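Local coordinates for sulfate transporter sulfate transporter family protein (Wolinella succinogenes, PDB 4DGF) that probably transports sulfate or related anions across the membrane, the piece described being its STAS domain rather than the membrane-spanning part, at residues T68-L73 against F103-A108. Numbering follows the deposited sequence.
Sequences TGMHAL and FGFIEA
M70 and F103 face each other where helix 67-83 meets the turn between helices 94-103 and 105-109, their CA atoms 7.9 Å apart; at G104 the chain leaves helix 94-103 through a Schellman motif and at once starts the next. The selenomethionine M70 runs antiparallel past F103, M70 CG lying over one face of the F103 ring, 3.7 Å from its centroid. Bends at chi2 (64°) and chi3 (-108°) then carry the chain on to the second phenylalanine. M70 SE sits obliquely to both rings, 4.3 Å from the centroid of the F103 ring and 5.3 Å from that of the F105 ring, a Met-aromatic contact with each. The terminal methyl, M70 CE, ends 3.5 Å from F105 CD1, approaching the ring at a slant. One turn further on, L73 comes in square across F105 and sets CG over a ring face, with L73 CD2 3.7 Å from F105 CE2. Within the STAS domain, L100 of helix 94-103 packs on both M70 and L73, F33 from a loop touches L73, and W74 meets F105 edge-to-face, tying helix 105-109 to helix 67-83, the crossover helix of the beta-alpha-beta unit joining parallel strands 54-58 and 86-90.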
ATOM      1  N   THR A  68      10.959 -12.008   3.473  1.00 12.38           N
ATOM      2  CA  THR A  68      11.701 -10.806   3.207  1.00 12.53           C
ATOM      3  C   THR A  68      10.756  -9.703   2.785  1.00 11.70           C
ATOM      4  O   THR A  68      10.895  -8.544   3.186  1.00 11.81           O
ATOM      5  CB  THR A  68      12.725 -11.143   2.085  1.00 13.27           C
ATOM      6  OG1 THR A  68      13.722 -12.054   2.612  1.00 15.02           O
ATOM      7  CG2 THR A  68      13.518  -9.868   1.611  1.00 13.50           C
ATOM      8  N   GLY A  69       9.836 -10.013   1.844  1.00 11.11           N
ATOM      9  CA  GLY A  69       8.744  -9.081   1.479  1.00 10.83           C
ATOM     10  C   GLY A  69       7.945  -8.583   2.718  1.00 11.36           C
ATOM     11  O   GLY A  69       7.654  -7.416   2.886  1.00 10.74           O
HETATM   12  N   MSE A  70       7.562  -9.540   3.596  1.00 11.06           N
HETATM   13  CA  MSE A  70       6.717  -9.142   4.723  1.00 11.05           C
HETATM   14  C   MSE A  70       7.579  -8.273   5.661  1.00 11.50           C
HETATM   15  O   MSE A  70       7.079  -7.264   6.179  1.00 12.67           O
HETATM   16  CB  MSE A  70       6.324 -10.466   5.377  1.00 11.52           C
HETATM   17  CG  MSE A  70       5.316 -10.169   6.528  1.00 11.91           C
HETATM   18 SE   MSE A  70       3.588  -9.402   6.005  0.80 11.87          SE
HETATM   19  CE  MSE A  70       3.824  -7.601   6.657  1.00 12.55           C
ATOM     20  N   HIS A  71       8.873  -8.597   5.782  1.00 12.89           N
ATOM     21  CA  HIS A  71       9.665  -7.723   6.641  1.00 13.14           C
ATOM     22  C   HIS A  71       9.733  -6.291   6.099  1.00 13.23           C
ATOM     23  O   HIS A  71       9.562  -5.324   6.830  1.00 14.03           O
ATOM     24  CB  HIS A  71      11.070  -8.290   6.791  1.00 15.57           C
ATOM     25  CG  HIS A  71      11.967  -7.404   7.607  1.00 18.20           C
ATOM     26  ND1 HIS A  71      12.902  -6.631   7.037  1.00 22.01           N
ATOM     27  CD2 HIS A  71      11.974  -7.135   8.979  1.00 24.07           C
ATOM     28  CE1 HIS A  71      13.554  -5.902   8.063  1.00 23.37           C
ATOM     29  NE2 HIS A  71      12.964  -6.220   9.218  1.00 23.22           N
ATOM     30  N   ALA A  72       9.872  -6.162   4.785  1.00 12.77           N
ATOM     31  CA  ALA A  72       9.936  -4.837   4.183  1.00 12.52           C
ATOM     32  C   ALA A  72       8.579  -4.117   4.381  1.00 12.03           C
ATOM     33  O   ALA A  72       8.559  -2.847   4.624  1.00 13.19           O
ATOM     34  CB  ALA A  72      10.211  -5.028   2.697  1.00 13.06           C
ATOM     35  N   LEU A  73       7.462  -4.849   4.262  1.00 10.80           N
ATOM     36  CA  LEU A  73       6.150  -4.231   4.375  1.00 11.24           C
ATOM     37  C   LEU A  73       5.922  -3.746   5.836  1.00 12.41           C
ATOM     38  O   LEU A  73       5.428  -2.632   6.006  1.00 15.17           O
ATOM     39  CB  LEU A  73       5.103  -5.190   3.853  1.00 11.40           C
ATOM     40  CG  LEU A  73       3.673  -4.767   4.066  1.00 12.01           C
ATOM     41  CD1 LEU A  73       3.369  -3.499   3.240  1.00 13.19           C
ATOM     42  CD2 LEU A  73       2.739  -5.899   3.549  1.00 12.00           C
ATOM     43  N   PHE A 103       0.455 -13.574   8.899  1.00 15.15           N
ATOM     44  CA  PHE A 103       1.610 -12.874   9.392  1.00 14.89           C
ATOM     45  C   PHE A 103       1.285 -11.854  10.512  1.00 15.52           C
ATOM     46  O   PHE A 103       2.177 -11.365  11.153  1.00 18.30           O
ATOM     47  CB  PHE A 103       2.335 -12.086   8.255  1.00 14.57           C
ATOM     48  CG  PHE A 103       3.212 -12.955   7.324  1.00 14.89           C
ATOM     49  CD1 PHE A 103       4.283 -13.669   7.822  1.00 16.31           C
ATOM     50  CD2 PHE A 103       2.986 -12.953   5.940  1.00 15.43           C
ATOM     51  CE1 PHE A 103       5.140 -14.380   6.955  1.00 17.13           C
ATOM     52  CE2 PHE A 103       3.855 -13.632   5.082  1.00 16.28           C
ATOM     53  CZ  PHE A 103       4.920 -14.397   5.613  1.00 17.13           C
ATOM     54  N   GLY A 104       0.035 -11.483  10.689  1.00 14.91           N
ATOM     55  CA  GLY A 104      -0.341 -10.535  11.725  1.00 18.28           C
ATOM     56  C   GLY A 104      -0.459  -9.088  11.277  1.00 18.80           C
ATOM     57  O   GLY A 104      -0.666  -8.162  12.091  1.00 18.72           O
ATOM     58  N   PHE A 105      -0.267  -8.892   9.967  1.00 16.38           N
ATOM     59  CA  PHE A 105      -0.164  -7.544   9.457  1.00 15.24           C
ATOM     60  C   PHE A 105      -1.551  -6.873   9.354  1.00 16.25           C
ATOM     61  O   PHE A 105      -1.636  -5.653   9.613  1.00 16.18           O
ATOM     62  CB  PHE A 105       0.482  -7.531   8.035  1.00 14.62           C
ATOM     63  CG  PHE A 105       0.768  -6.140   7.558  1.00 12.71           C
ATOM     64  CD1 PHE A 105       1.689  -5.416   8.273  1.00 12.66           C
ATOM     65  CD2 PHE A 105       0.186  -5.575   6.434  1.00 12.59           C
ATOM     66  CE1 PHE A 105       2.048  -4.137   7.861  1.00 12.49           C
ATOM     67  CE2 PHE A 105       0.506  -4.253   6.024  1.00 13.34           C
ATOM     68  CZ  PHE A 105       1.434  -3.541   6.808  1.00 13.06           C
ATOM     69  N   ILE A 106      -2.576  -7.633   9.014  1.00 14.78           N
ATOM     70  CA  ILE A 106      -3.963  -7.086   8.904  1.00 17.44           C
ATOM     71  C   ILE A 106      -4.382  -6.492  10.271  1.00 20.43           C
ATOM     72  O   ILE A 106      -4.872  -5.352  10.318  1.00 21.13           O
ATOM     73  CB  ILE A 106      -4.999  -8.094   8.420  1.00 17.97           C
ATOM     74  CG1 ILE A 106      -4.625  -8.652   7.040  1.00 17.41           C
ATOM     75  CG2 ILE A 106      -6.422  -7.477   8.487  1.00 19.03           C
ATOM     76  CD1 ILE A 106      -4.665  -7.632   5.838  1.00 17.88           C
ATOM     77  N   GLU A 107      -4.173  -7.217  11.363  0.50 21.78           N
ATOM     78  CA  GLU A 107      -4.630  -6.683  12.668  0.50 24.10           C
ATOM     79  C   GLU A 107      -3.755  -5.509  13.067  0.50 23.83           C
ATOM     80  O   GLU A 107      -4.213  -4.613  13.778  0.50 26.04           O
ATOM     81  CB  GLU A 107      -4.663  -7.753  13.758  0.50 26.51           C
ATOM     82  CG  GLU A 107      -5.532  -8.959  13.431  0.50 29.83           C
ATOM     83  CD  GLU A 107      -5.891  -9.837  14.624  0.50 31.68           C
ATOM     84  OE1 GLU A 107      -4.993 -10.258  15.400  0.50 31.50           O
ATOM     85  OE2 GLU A 107      -7.091 -10.150  14.760  0.50 31.08           O
ATOM     86  N   ALA A 108      -2.511  -5.469  12.578  1.00 21.51           N
ATOM     87  CA  ALA A 108      -1.616  -4.334  12.964  1.00 19.91           C
ATOM     88  C   ALA A 108      -1.930  -3.066  12.205  1.00 22.77           C
ATOM     89  O   ALA A 108      -1.869  -1.927  12.744  1.00 22.39           O
ATOM     90  CB  ALA A 108      -0.145  -4.683  12.796  1.00 22.27           C
TER